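Local coordinates for protein glycosyltransferase (Streptomyces halstedii, PDB 3WAD) that is a glycosyltransferase of the GT-B fold, built from two Rossmann-like domains facing each other across a cleft, at residues Y15-P19 with H226-P232; M5-A9 with W129-T133; V270-A274 with P296-R300; R247-L252 with S313-H319; A76-N80 with D94-Y99. All blocks are in the same frame, centred on the assembly; numbering follows the deposited sequence.

Contact 1 (Y15-P19 with H226-P232); sequences YNMVP and HLPFNGP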
# COMPACT_ATOMS: atom_id res chain seq x y z
N TYR B 15 -9.24 -4.14 -5.05
CA TYR B 15 -7.91 -4.13 -5.69
C TYR B 15 -7.80 -3.22 -6.91
O TYR B 15 -6.70 -2.72 -7.25
CB TYR B 15 -7.56 -5.54 -6.18
CG TYR B 15 -7.25 -6.49 -5.07
CD1 TYR B 15 -7.40 -6.12 -3.71
CD2 TYR B 15 -6.78 -7.77 -5.38
CE1 TYR B 15 -7.09 -7.00 -2.69
CE2 TYR B 15 -6.50 -8.67 -4.40
CZ TYR B 15 -6.64 -8.29 -3.07
OH TYR B 15 -6.33 -9.24 -2.13
N ASN B 16 -8.91 -3.07 -7.61
CA ASN B 16 -8.96 -2.19 -8.78
C ASN B 16 -8.47 -0.72 -8.41
O ASN B 16 -7.82 -0.03 -9.22
CB ASN B 16 -10.42 -2.19 -9.31
CG ASN B 16 -10.62 -1.25 -10.50
OD1 ASN B 16 -11.35 -0.25 -10.43
ND2 ASN B 16 -9.98 -1.57 -11.59
N MET B 17 -8.80 -0.27 -7.19
CA MET B 17 -8.46 1.10 -6.75
C MET B 17 -7.35 1.21 -5.72
O MET B 17 -7.03 2.30 -5.26
CB MET B 17 -9.69 1.84 -6.29
CG MET B 17 -10.56 1.16 -5.29
SD MET B 17 -12.16 2.11 -5.07
CE MET B 17 -11.54 2.28 -3.56
N VAL B 18 -6.67 0.10 -5.45
CA VAL B 18 -5.62 0.13 -4.46
C VAL B 18 -4.38 0.95 -4.87
O VAL B 18 -3.91 1.71 -4.07
CB VAL B 18 -5.23 -1.32 -3.97
CG1 VAL B 18 -3.77 -1.42 -3.42
CG2 VAL B 18 -6.25 -1.80 -2.92
N PRO B 19 -3.83 0.72 -6.06
CA PRO B 19 -2.68 1.49 -6.56
C PRO B 19 -3.03 3.00 -6.59
O PRO B 19 -2.28 3.81 -6.08
CB PRO B 19 -2.45 0.88 -7.96
CG PRO B 19 -2.94 -0.64 -7.73
CD PRO B 19 -4.22 -0.36 -7.00
N HIS B 226 -3.21 2.00 -15.90
CA HIS B 226 -3.77 1.22 -14.81
C HIS B 226 -2.81 0.21 -14.26
O HIS B 226 -2.30 -0.63 -14.95
CB HIS B 226 -5.08 0.54 -15.28
CG HIS B 226 -5.81 -0.18 -14.20
ND1 HIS B 226 -6.00 0.35 -12.93
CD2 HIS B 226 -6.37 -1.43 -14.18
CE1 HIS B 226 -6.70 -0.51 -12.21
NE2 HIS B 226 -6.92 -1.59 -12.93
N LEU B 227 -2.57 0.33 -12.97
CA LEU B 227 -1.70 -0.65 -12.30
C LEU B 227 -2.61 -1.83 -11.69
O LEU B 227 -3.55 -1.56 -10.92
CB LEU B 227 -0.73 0.01 -11.29
CG LEU B 227 0.53 -0.76 -10.88
CD1 LEU B 227 1.34 0.13 -10.00
CD2 LEU B 227 0.06 -1.96 -9.98
N PRO B 228 -2.41 -3.09 -12.17
CA PRO B 228 -3.16 -4.28 -11.72
C PRO B 228 -2.64 -4.74 -10.40
O PRO B 228 -1.53 -5.21 -10.32
CB PRO B 228 -2.88 -5.34 -12.79
CG PRO B 228 -1.78 -4.90 -13.60
CD PRO B 228 -1.43 -3.42 -13.22
N PHE B 229 -3.37 -4.46 -9.33
CA PHE B 229 -2.92 -4.89 -8.00
C PHE B 229 -3.35 -6.35 -7.87
O PHE B 229 -4.57 -6.65 -7.89
CB PHE B 229 -3.57 -4.06 -6.87
CG PHE B 229 -3.19 -4.53 -5.46
CD1 PHE B 229 -1.86 -4.60 -5.09
CD2 PHE B 229 -4.17 -4.85 -4.52
CE1 PHE B 229 -1.49 -5.02 -3.82
CE2 PHE B 229 -3.82 -5.29 -3.24
CZ PHE B 229 -2.44 -5.37 -2.88
N ASN B 230 -2.37 -7.22 -7.67
CA ASN B 230 -2.63 -8.65 -7.53
C ASN B 230 -2.89 -9.20 -6.11
O ASN B 230 -3.24 -10.39 -5.95
CB ASN B 230 -1.55 -9.43 -8.31
CG ASN B 230 -1.49 -8.99 -9.77
OD1 ASN B 230 -2.54 -8.68 -10.41
ND2 ASN B 230 -0.28 -8.87 -10.28
N GLY B 231 -2.77 -8.33 -5.09
CA GLY B 231 -3.11 -8.73 -3.70
C GLY B 231 -1.82 -9.15 -3.03
O GLY B 231 -0.79 -9.14 -3.65
N PRO B 232 -1.84 -9.43 -1.72
CA PRO B 232 -0.57 -9.91 -1.07
C PRO B 232 0.23 -11.03 -1.82
O PRO B 232 -0.32 -11.85 -2.52
CB PRO B 232 -1.04 -10.40 0.30
CG PRO B 232 -2.63 -10.75 0.06
CD PRO B 232 -3.02 -9.56 -0.83
O HOH W 1 -5.73 -2.67 -9.56
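Y15 and F229 are the two largest contributors to this contact. The edge of F229 points at the face of Y15 in a T-shaped pair, with centroids 4.8 Å apart and planes at 73°; the leading atom is CD2 of F229, above the rim of the tyrosine ring. F229 reaches that place because its CG stands anti to its own backbone N (chi1 176°). The phenylalanine ring is itself covered on both faces: V18 CG1 makes a CH-pi contact 3.7 Å from its centroid, and the backbone N of G231 lies over the centre of the other face.

Aliphatic contacts flank the pair. P19 sets its CG 3.6 Å from F229 CB and its CB 3.8 Å from L227 CB. At the far end of the Y15 ring, CA of G231 comes to 3.5 Å from Y15 CE2, and P232 packs its CD near the hydroxyl.

Polar matching runs through one water. The water oxygen donates to L227 O at 2.8 Å and accepts from F229 N at 3.0 Å; its bond to Y15 O is modelled unusually short. No clear direct hydrogen bond joins the two segments. Nearby, H226 turns the edge of its imidazole to N16 O, with CE1 3.2 Å away.

The site lies where helix 11-16 gives way to helix 18-27. Segment 226-232 runs between that junction and helix 323-332, on which N328 bonds the side chain of N230, while the second subunit adds its W22 against V18 and its G47 against F229.

Contact 2 (M5-A9 with W129-T133); sequences MTVFA and WDALT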
# COMPACT_ATOMS: atom_id res chain seq x y z
N MET B 5 -12.61 7.46 -0.56
CA MET B 5 -12.84 6.43 -1.60
C MET B 5 -13.79 5.40 -1.09
O MET B 5 -13.70 5.02 0.09
CB MET B 5 -11.55 5.76 -1.94
CG MET B 5 -10.47 6.82 -2.32
SD MET B 5 -8.91 6.09 -2.91
CE MET B 5 -9.39 5.29 -4.47
N THR B 6 -14.74 4.97 -1.92
CA THR B 6 -15.70 4.05 -1.41
C THR B 6 -15.86 2.89 -2.43
O THR B 6 -15.84 3.11 -3.63
CB THR B 6 -16.96 4.73 -0.98
OG1 THR B 6 -17.87 3.76 -0.41
CG2 THR B 6 -17.63 5.49 -2.16
N VAL B 7 -15.98 1.68 -1.93
CA VAL B 7 -16.19 0.51 -2.80
C VAL B 7 -17.06 -0.47 -2.01
O VAL B 7 -16.87 -0.60 -0.78
CB VAL B 7 -14.83 -0.07 -3.31
CG1 VAL B 7 -13.98 -0.53 -2.15
CG2 VAL B 7 -15.05 -1.27 -4.25
N PHE B 8 -18.03 -1.13 -2.66
CA PHE B 8 -18.78 -2.20 -1.99
C PHE B 8 -17.83 -3.37 -1.59
O PHE B 8 -16.72 -3.45 -2.10
CB PHE B 8 -20.02 -2.69 -2.79
CG PHE B 8 -19.68 -3.54 -3.99
CD1 PHE B 8 -19.78 -4.94 -3.92
CD2 PHE B 8 -19.14 -2.96 -5.16
CE1 PHE B 8 -19.38 -5.77 -5.05
CE2 PHE B 8 -18.78 -3.74 -6.29
CZ PHE B 8 -18.93 -5.14 -6.25
N ALA B 9 -18.25 -4.26 -0.65
CA ALA B 9 -17.35 -5.31 -0.13
C ALA B 9 -17.10 -6.42 -1.13
O ALA B 9 -17.84 -7.44 -1.22
CB ALA B 9 -17.85 -5.86 1.27
N TRP B 129 -15.49 6.96 -6.19
CA TRP B 129 -16.35 5.80 -5.90
C TRP B 129 -16.19 4.77 -7.02
O TRP B 129 -16.34 5.08 -8.20
CB TRP B 129 -17.78 6.15 -5.75
CG TRP B 129 -18.42 7.12 -6.79
CD1 TRP B 129 -18.15 8.51 -6.99
CD2 TRP B 129 -19.43 6.78 -7.76
NE1 TRP B 129 -19.01 9.01 -7.96
CE2 TRP B 129 -19.77 7.98 -8.46
CE3 TRP B 129 -20.17 5.60 -8.02
CZ2 TRP B 129 -20.79 8.02 -9.44
CZ3 TRP B 129 -21.16 5.64 -8.98
CH2 TRP B 129 -21.47 6.86 -9.69
N ASP B 130 -15.95 3.54 -6.62
CA ASP B 130 -16.16 2.38 -7.51
C ASP B 130 -17.51 2.46 -8.24
O ASP B 130 -18.53 2.73 -7.60
CB ASP B 130 -16.10 1.13 -6.68
CG ASP B 130 -16.74 -0.09 -7.41
OD1 ASP B 130 -15.98 -0.77 -8.08
OD2 ASP B 130 -17.98 -0.33 -7.29
N ALA B 131 -17.52 2.19 -9.56
CA ALA B 131 -18.66 2.52 -10.41
C ALA B 131 -19.97 1.80 -10.02
O ALA B 131 -21.07 2.20 -10.42
CB ALA B 131 -18.31 2.30 -11.89
N LEU B 132 -19.84 0.73 -9.24
CA LEU B 132 -21.00 -0.00 -8.76
C LEU B 132 -21.42 0.43 -7.38
O LEU B 132 -22.32 -0.21 -6.80
CB LEU B 132 -20.70 -1.51 -8.77
CG LEU B 132 -20.46 -2.10 -10.16
CD1 LEU B 132 -20.53 -3.67 -10.15
CD2 LEU B 132 -21.43 -1.57 -11.18
N THR B 133 -20.75 1.44 -6.80
CA THR B 133 -21.01 1.76 -5.39
C THR B 133 -21.77 3.13 -5.19
O THR B 133 -21.14 4.15 -4.87
CB THR B 133 -19.63 1.74 -4.59
OG1 THR B 133 -19.00 0.45 -4.78
CG2 THR B 133 -19.92 1.92 -3.08
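F8 and T133 meet at the heart of this contact, the threonine hydroxyl lying in the plane of the phenylalanine ring, at its edge. T133 OG1 also accepts the backbone N-H of F8 at 2.8 Å and donates its hydroxyl hydrogen to D130 OD2, again at 2.8 Å, so one hydroxyl links the main chain of one segment to the carboxylate of the other. Its torsion explains the reach: OG1 is anti to the carbonyl carbon (chi1 -56°).

D130 is turned so that OD2 meets the same edge of F8, 3.6 Å from CD2, with carboxylate and ring planes 60° apart. That oxygen is gripped from opposite faces of its plane, by T133 OG1 and by the backbone N of L132, the latter closing an Asx turn within the type I turn from D130 to T133. The other oxygen, OD1, bonds H13. Behind the carboxylate V7 lays CG2 3.6 Å from D130 CB, and L132 runs alongside F8, pointing the same way, with CB 3.8 Å from CE2 of the ring.

Further back the two chains are paired as parallel strands. D130 N bonds T6 O at 3.0 Å, and T6 CG2 rests 3.7 Å from W129 CB on one face of the sheet.

Strands 2-6 and 126-130 are the central neighbours of the N-terminal Rossmann-like sheet, at its topological switch point, where successive crossovers lead away in opposite directions. Strand 30-35 flanks them beyond T6, strand 147-150 beyond W129, and helices 89-106 and 109-122 cover F8, L132 and T133.

Contact 3 (V270-A274 with P296-R300); sequences VNAVA and PDNVR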
# COMPACT_ATOMS: atom_id res chain seq x y z
N VAL B 270 -6.80 -30.59 -19.65
CA VAL B 270 -5.43 -30.32 -19.19
C VAL B 270 -4.33 -31.03 -20.00
O VAL B 270 -3.25 -30.46 -20.27
CB VAL B 270 -5.29 -30.64 -17.69
CG1 VAL B 270 -3.87 -30.49 -17.28
CG2 VAL B 270 -6.14 -29.66 -16.91
N ASN B 271 -4.60 -32.28 -20.40
CA ASN B 271 -3.64 -33.02 -21.24
C ASN B 271 -3.42 -32.35 -22.58
O ASN B 271 -2.26 -32.22 -23.02
CB ASN B 271 -4.07 -34.50 -21.42
CG ASN B 271 -4.04 -35.28 -20.12
OD1 ASN B 271 -5.03 -35.87 -19.74
ND2 ASN B 271 -2.91 -35.25 -19.42
N ALA B 272 -4.49 -31.87 -23.22
CA ALA B 272 -4.34 -31.18 -24.52
C ALA B 272 -3.58 -29.86 -24.40
O ALA B 272 -2.59 -29.59 -25.12
CB ALA B 272 -5.67 -30.96 -25.15
N VAL B 273 -4.06 -29.02 -23.48
CA VAL B 273 -3.47 -27.74 -23.21
C VAL B 273 -1.99 -27.89 -22.87
O VAL B 273 -1.15 -27.12 -23.37
CB VAL B 273 -4.25 -27.02 -22.08
CG1 VAL B 273 -3.63 -25.73 -21.81
CG2 VAL B 273 -5.68 -26.80 -22.53
N ALA B 274 -1.63 -28.93 -22.10
CA ALA B 274 -0.21 -29.15 -21.82
C ALA B 274 0.64 -29.68 -23.00
O ALA B 274 1.87 -29.68 -22.96
CB ALA B 274 -0.04 -30.06 -20.58
N PRO B 296 0.10 -33.97 -16.21
CA PRO B 296 1.17 -34.09 -17.20
C PRO B 296 2.51 -33.69 -16.62
O PRO B 296 2.57 -33.09 -15.55
CB PRO B 296 0.78 -33.09 -18.26
CG PRO B 296 -0.67 -32.91 -18.10
CD PRO B 296 -0.94 -33.03 -16.65
N ASP B 297 3.58 -33.98 -17.33
CA ASP B 297 4.91 -33.81 -16.80
C ASP B 297 5.26 -32.36 -16.61
O ASP B 297 5.80 -31.98 -15.58
CB ASP B 297 5.92 -34.40 -17.79
CG ASP B 297 6.09 -35.91 -17.63
OD1 ASP B 297 7.03 -36.47 -18.27
OD2 ASP B 297 5.29 -36.52 -16.84
N ASN B 298 4.98 -31.57 -17.64
CA ASN B 298 5.42 -30.20 -17.78
C ASN B 298 4.43 -29.19 -17.15
O ASN B 298 4.55 -27.98 -17.43
CB ASN B 298 5.57 -29.91 -19.27
CG ASN B 298 4.24 -29.99 -20.01
OD1 ASN B 298 3.38 -30.78 -19.63
ND2 ASN B 298 4.03 -29.13 -21.00
N VAL B 299 3.46 -29.69 -16.37
CA VAL B 299 2.48 -28.85 -15.66
C VAL B 299 2.79 -28.69 -14.17
O VAL B 299 2.81 -29.69 -13.47
CB VAL B 299 1.01 -29.45 -15.71
CG1 VAL B 299 0.02 -28.64 -14.90
CG2 VAL B 299 0.52 -29.58 -17.16
N ARG B 300 2.91 -27.46 -13.67
CA ARG B 300 2.89 -27.21 -12.21
C ARG B 300 1.56 -26.67 -11.74
O ARG B 300 1.11 -25.61 -12.21
CB ARG B 300 4.00 -26.23 -11.79
CG ARG B 300 3.93 -25.83 -10.30
CD ARG B 300 4.97 -24.76 -9.98
NE ARG B 300 6.28 -25.06 -10.57
CZ ARG B 300 7.28 -25.70 -9.92
NH1 ARG B 300 7.14 -26.10 -8.65
NH2 ARG B 300 8.43 -25.94 -10.53
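P296 is the bump here, a proline ring pushed against helix 266-274, and the hollow that takes it is lined by V270, N271 and A274, positions that sit on one side of the helix. CD of the ring comes to 3.9 Å from V270 CG1, and CG to 3.8 Å from A274 CB. The exposed N271 side chain crosses the proline obliquely at the solvent side of the hollow. V270 meets the ring at about a right angle, because its CG1 stands anti to the backbone N (chi1 175°) and so points across to the loop.

The small side chain of A274 lets V299 come in close. Its methyl is a knob facing the notch between P296 and V299, and V299 CG2 presses to 3.5 Å from A274 CB, tighter than usual van der Waals contact. V299 CG2 also lies at the margin of V270, 4.5 Å from CG1.

In the C-terminal Rossmann-like domain, helix 266-274 belongs to the beta-alpha-beta crossover from strand 247-251 to strand 279-283. Here it extends over the sheet to strand 299-302, the outermost on this side, whose entry is a type I turn from P296 to V299.

That turn sets N298 beside A274. Its ND2 donates to A274 O at 3.0 Å with an N-H...O angle of 152°, approaching in the carbonyl plane on a lone pair, while the acceptor is tilted only 16° from the asparagine amide plane. The same nitrogen bonds A278 O, so one amide group reads two carbonyls on either end of the short link into strand 279-283.

Contact 4 (R247-L252 with S313-H319); sequences RVCLTL and SCAAIVH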
# COMPACT_ATOMS: atom_id res chain seq x y z
N ARG B 247 7.34 -20.49 -20.87
CA ARG B 247 6.37 -20.77 -19.81
C ARG B 247 5.03 -20.31 -20.33
O ARG B 247 4.98 -19.37 -21.13
CB ARG B 247 6.67 -19.93 -18.60
CG ARG B 247 6.72 -20.64 -17.34
CD ARG B 247 7.60 -19.84 -16.39
NE ARG B 247 8.60 -20.70 -15.76
CZ ARG B 247 9.48 -20.34 -14.82
NH1 ARG B 247 9.50 -19.11 -14.33
NH2 ARG B 247 10.32 -21.24 -14.36
N VAL B 248 3.97 -20.96 -19.88
CA VAL B 248 2.62 -20.52 -20.19
C VAL B 248 1.85 -20.55 -18.89
O VAL B 248 2.07 -21.43 -18.06
CB VAL B 248 1.93 -21.42 -21.24
CG1 VAL B 248 0.42 -21.16 -21.31
CG2 VAL B 248 2.58 -21.19 -22.64
N CYS B 249 0.96 -19.57 -18.72
CA CYS B 249 0.26 -19.40 -17.52
C CYS B 249 -1.17 -19.74 -17.87
O CYS B 249 -1.74 -19.19 -18.78
CB CYS B 249 0.43 -17.95 -17.04
SG CYS B 249 -0.72 -17.66 -15.70
N LEU B 250 -1.72 -20.70 -17.14
CA LEU B 250 -3.08 -21.17 -17.29
C LEU B 250 -3.92 -20.90 -16.04
O LEU B 250 -3.69 -21.49 -14.99
CB LEU B 250 -3.06 -22.68 -17.57
CG LEU B 250 -4.39 -23.39 -17.67
CD1 LEU B 250 -5.18 -22.87 -18.93
CD2 LEU B 250 -4.21 -24.95 -17.60
N THR B 251 -4.89 -20.00 -16.16
CA THR B 251 -5.81 -19.59 -15.09
C THR B 251 -7.21 -19.63 -15.67
O THR B 251 -7.81 -18.58 -15.89
CB THR B 251 -5.54 -18.11 -14.56
OG1 THR B 251 -5.47 -17.21 -15.66
CG2 THR B 251 -4.28 -17.98 -13.86
N LEU B 252 -7.68 -20.84 -15.99
CA LEU B 252 -9.00 -21.12 -16.59
C LEU B 252 -9.76 -22.17 -15.73
O LEU B 252 -10.82 -22.69 -16.12
CB LEU B 252 -8.84 -21.61 -18.04
CG LEU B 252 -9.35 -20.77 -19.20
CD1 LEU B 252 -9.74 -21.74 -20.27
CD2 LEU B 252 -10.55 -19.90 -18.84
N SER B 313 8.27 -13.95 -17.54
CA SER B 313 8.86 -15.10 -18.17
C SER B 313 7.87 -15.94 -19.03
O SER B 313 8.22 -17.04 -19.41
CB SER B 313 9.50 -15.98 -17.09
OG SER B 313 8.51 -16.58 -16.26
N CYS B 314 6.67 -15.44 -19.35
CA CYS B 314 5.66 -16.33 -20.01
C CYS B 314 5.50 -15.98 -21.46
O CYS B 314 5.41 -14.82 -21.76
CB CYS B 314 4.27 -16.22 -19.39
SG CYS B 314 4.20 -17.05 -17.83
N ALA B 315 5.37 -16.97 -22.32
CA ALA B 315 5.06 -16.70 -23.74
C ALA B 315 3.56 -16.53 -23.94
O ALA B 315 3.14 -16.02 -24.97
CB ALA B 315 5.61 -17.85 -24.69
N ALA B 316 2.73 -16.97 -23.00
CA ALA B 316 1.28 -16.84 -23.20
C ALA B 316 0.53 -16.93 -21.88
O ALA B 316 1.04 -17.52 -20.92
CB ALA B 316 0.77 -17.89 -24.19
N ILE B 317 -0.67 -16.36 -21.83
CA ILE B 317 -1.54 -16.62 -20.67
C ILE B 317 -2.90 -16.94 -21.23
O ILE B 317 -3.40 -16.28 -22.14
CB ILE B 317 -1.64 -15.38 -19.70
CG1 ILE B 317 -2.55 -15.69 -18.49
CG2 ILE B 317 -2.02 -14.14 -20.48
CD1 ILE B 317 -2.26 -14.80 -17.29
N VAL B 318 -3.49 -17.97 -20.66
CA VAL B 318 -4.82 -18.47 -21.05
C VAL B 318 -5.73 -18.12 -19.92
O VAL B 318 -5.48 -18.60 -18.80
CB VAL B 318 -4.77 -20.05 -21.18
CG1 VAL B 318 -6.09 -20.61 -21.68
CG2 VAL B 318 -3.64 -20.46 -22.14
N HIS B 319 -6.78 -17.34 -20.18
CA HIS B 319 -7.59 -16.90 -19.06
C HIS B 319 -9.02 -16.47 -19.50
O HIS B 319 -9.35 -16.53 -20.70
CB HIS B 319 -6.82 -15.78 -18.29
CG HIS B 319 -6.79 -14.47 -19.01
ND1 HIS B 319 -5.98 -14.23 -20.10
CD2 HIS B 319 -7.53 -13.36 -18.84
CE1 HIS B 319 -6.19 -13.00 -20.53
NE2 HIS B 319 -7.12 -12.45 -19.79
O HOH W 2 8.14 -18.15 -22.16
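C249 and I317 sit side by side on one face of the two central strands of the C-terminal Rossmann-like sheet, 247-251 and 314-319, which run parallel with 11° between the axes of 247-251 and 316-319. As in the N-terminal domain, this is the first strand beside the fourth, the switch point of the topology.

The tight part is the stretch from C249 to T251. Here the backbone ladder is regular: V318 N bonds C249 O at 2.8 Å, and T251 N bonds V318 O at 3.0 Å in a nearly straight line, 173° at the hydrogen. On one face C249 SG, anti to its backbone N (chi1 169°), touches I317 CD1 at 3.6 Å. On the other, L250 and V318 lie side by side and point the same way, L250 CD1 meeting V318 CB at 3.6 Å; L252 crosses the same valine at about a right angle. Helix 323-332 covers I317 and H319, while helix 369-381 packs against V248 and A316.

Toward the start of both strands the regular pairing is interrupted by the corner at A315, whose N bonds R247 O at 2.7 Å, and A316 N is left buried without a partner. A water fills in at this looser end, accepting from R247 N and donating to S313 O. R247 itself bends at its third torsion and stretches over the partly exposed S313. OG of that serine is held by L310 O, and its link to the arginine is weak: R247 NH1 reaches S313 OG at 3.3 Å, with the oxygen at the edge of the guanidinium, near its plane.

Contact 5 (A76-N80 with D94-Y99); sequences ALTLN and DVFAQY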
# COMPACT_ATOMS: atom_id res chain seq x y z
N ALA B 76 -32.06 -12.51 -19.06
CA ALA B 76 -32.93 -11.60 -19.81
C ALA B 76 -32.26 -10.22 -19.88
O ALA B 76 -31.83 -9.80 -20.95
CB ALA B 76 -34.37 -11.51 -19.14
N LEU B 77 -32.11 -9.57 -18.73
CA LEU B 77 -31.71 -8.16 -18.72
C LEU B 77 -30.24 -8.02 -18.36
O LEU B 77 -29.90 -7.98 -17.18
CB LEU B 77 -32.59 -7.31 -17.79
CG LEU B 77 -34.11 -7.31 -18.02
CD1 LEU B 77 -34.82 -6.53 -16.92
CD2 LEU B 77 -34.48 -6.82 -19.38
N THR B 78 -29.38 -7.91 -19.36
CA THR B 78 -27.96 -7.72 -19.07
C THR B 78 -27.37 -6.40 -19.55
O THR B 78 -27.87 -5.74 -20.49
CB THR B 78 -27.09 -8.83 -19.64
OG1 THR B 78 -27.18 -8.78 -21.06
CG2 THR B 78 -27.62 -10.17 -19.21
N LEU B 79 -26.22 -6.09 -18.95
CA LEU B 79 -25.57 -4.86 -19.14
C LEU B 79 -24.51 -5.02 -20.22
O LEU B 79 -24.00 -4.04 -20.75
CB LEU B 79 -25.00 -4.46 -17.78
CG LEU B 79 -24.85 -3.02 -17.36
CD1 LEU B 79 -25.89 -2.05 -17.96
CD2 LEU B 79 -24.80 -2.95 -15.83
N ASN B 80 -24.14 -6.25 -20.56
CA ASN B 80 -23.23 -6.37 -21.64
C ASN B 80 -23.89 -6.46 -23.06
O ASN B 80 -23.21 -6.81 -24.02
CB ASN B 80 -22.30 -7.54 -21.41
CG ASN B 80 -23.04 -8.87 -21.45
OD1 ASN B 80 -24.24 -8.93 -21.75
ND2 ASN B 80 -22.34 -9.92 -21.17
N ASP B 94 -35.65 -1.15 -18.55
CA ASP B 94 -35.81 -2.28 -17.65
C ASP B 94 -34.47 -2.75 -17.07
O ASP B 94 -34.46 -3.21 -15.96
CB ASP B 94 -36.56 -3.46 -18.27
CG ASP B 94 -37.99 -3.09 -18.73
OD1 ASP B 94 -38.58 -2.07 -18.27
OD2 ASP B 94 -38.52 -3.87 -19.59
N VAL B 95 -33.39 -2.64 -17.83
CA VAL B 95 -32.09 -2.91 -17.27
C VAL B 95 -31.91 -1.95 -16.03
O VAL B 95 -31.53 -2.39 -14.95
CB VAL B 95 -30.94 -2.78 -18.29
CG1 VAL B 95 -29.67 -2.85 -17.60
CG2 VAL B 95 -30.95 -3.99 -19.31
N PHE B 96 -32.22 -0.66 -16.23
CA PHE B 96 -32.07 0.33 -15.19
C PHE B 96 -32.93 0.07 -13.97
O PHE B 96 -32.45 0.21 -12.83
CB PHE B 96 -32.26 1.76 -15.71
CG PHE B 96 -31.14 2.23 -16.56
CD1 PHE B 96 -29.91 1.65 -16.49
CD2 PHE B 96 -31.33 3.31 -17.43
CE1 PHE B 96 -28.87 2.09 -17.26
CE2 PHE B 96 -30.26 3.78 -18.20
CZ PHE B 96 -29.06 3.16 -18.14
N ALA B 97 -34.17 -0.31 -14.20
CA ALA B 97 -35.07 -0.70 -13.11
C ALA B 97 -34.51 -1.86 -12.31
O ALA B 97 -34.54 -1.81 -11.08
CB ALA B 97 -36.47 -0.96 -13.60
N GLN B 98 -33.98 -2.88 -12.98
CA GLN B 98 -33.45 -4.05 -12.27
C GLN B 98 -32.13 -3.79 -11.55
O GLN B 98 -32.01 -4.15 -10.39
CB GLN B 98 -33.25 -5.22 -13.22
CG GLN B 98 -32.66 -6.49 -12.55
CD GLN B 98 -32.30 -7.54 -13.64
OE1 GLN B 98 -33.12 -8.38 -13.97
NE2 GLN B 98 -31.11 -7.43 -14.23
N TYR B 99 -31.18 -3.15 -12.21
CA TYR B 99 -29.91 -2.94 -11.60
C TYR B 99 -29.92 -1.83 -10.54
O TYR B 99 -29.08 -1.81 -9.66
CB TYR B 99 -28.94 -2.56 -12.67
CG TYR B 99 -28.36 -3.79 -13.25
CD1 TYR B 99 -28.84 -4.28 -14.44
CD2 TYR B 99 -27.37 -4.50 -12.55
CE1 TYR B 99 -28.31 -5.44 -14.99
CE2 TYR B 99 -26.84 -5.66 -13.06
CZ TYR B 99 -27.31 -6.11 -14.28
OH TYR B 99 -26.81 -7.26 -14.80
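Y99 offers one face of its ring to L79, whose CD2 stands over the centre, 4.2 Å from the centroid and 3° off the ring normal, in a CH-pi contact. At the ring edge, in its plane, is V95 O from the preceding helical turn. The backbone O of L77 comes obliquely to the same ring, 3.7 Å from CE1.

The other flat group is the amide of Q98. Its NE2 donates to L77 O at 3.2 Å, meeting a lone pair in the carbonyl plane, although L77 O is tilted 23° from the plane of the amide. A CG anti to the backbone N (chi1 179°) and an extended chain beyond it carry the amide over to the loop.

The rest of the fit is mainly aliphatic. L77 leans over the helix with CD1 3.8 Å from D94 CB and CB 4.0 Å from V95 CG2, while V95 CG1 meets L79 CD1 at 3.9 Å.

Segment 76-80 is a loop that runs beside helix 89-106, whose earlier turn adds Y91, bonded to T78 O. Helix 156-168 closes on L79 and Y99 through W157, and W344 touches L79.

Overall arrangement
Contacts 2 and 4 are buried contacts within the two domains, each joining the first and fourth strands of a parallel sheet; their centres lie about 30 Å apart, on opposite sides of the chain's centre. Backbone ladders rule in contact 4, whereas contact 2 adds a side-chain network at the strand ends. Contacts 1, 3 and 5 are partly buried, contact 3 the furthest from the chain's centre; 3 and 5 both rest on aliphatic packing plus one side-chain amide bonded to a backbone carbonyl. Contact 3 shares its sheet with contact 4. Contact 1, richest in aromatic and proline packing, lies nearest the middle of the chain and touches contact 2 through M17 against M5 and V7.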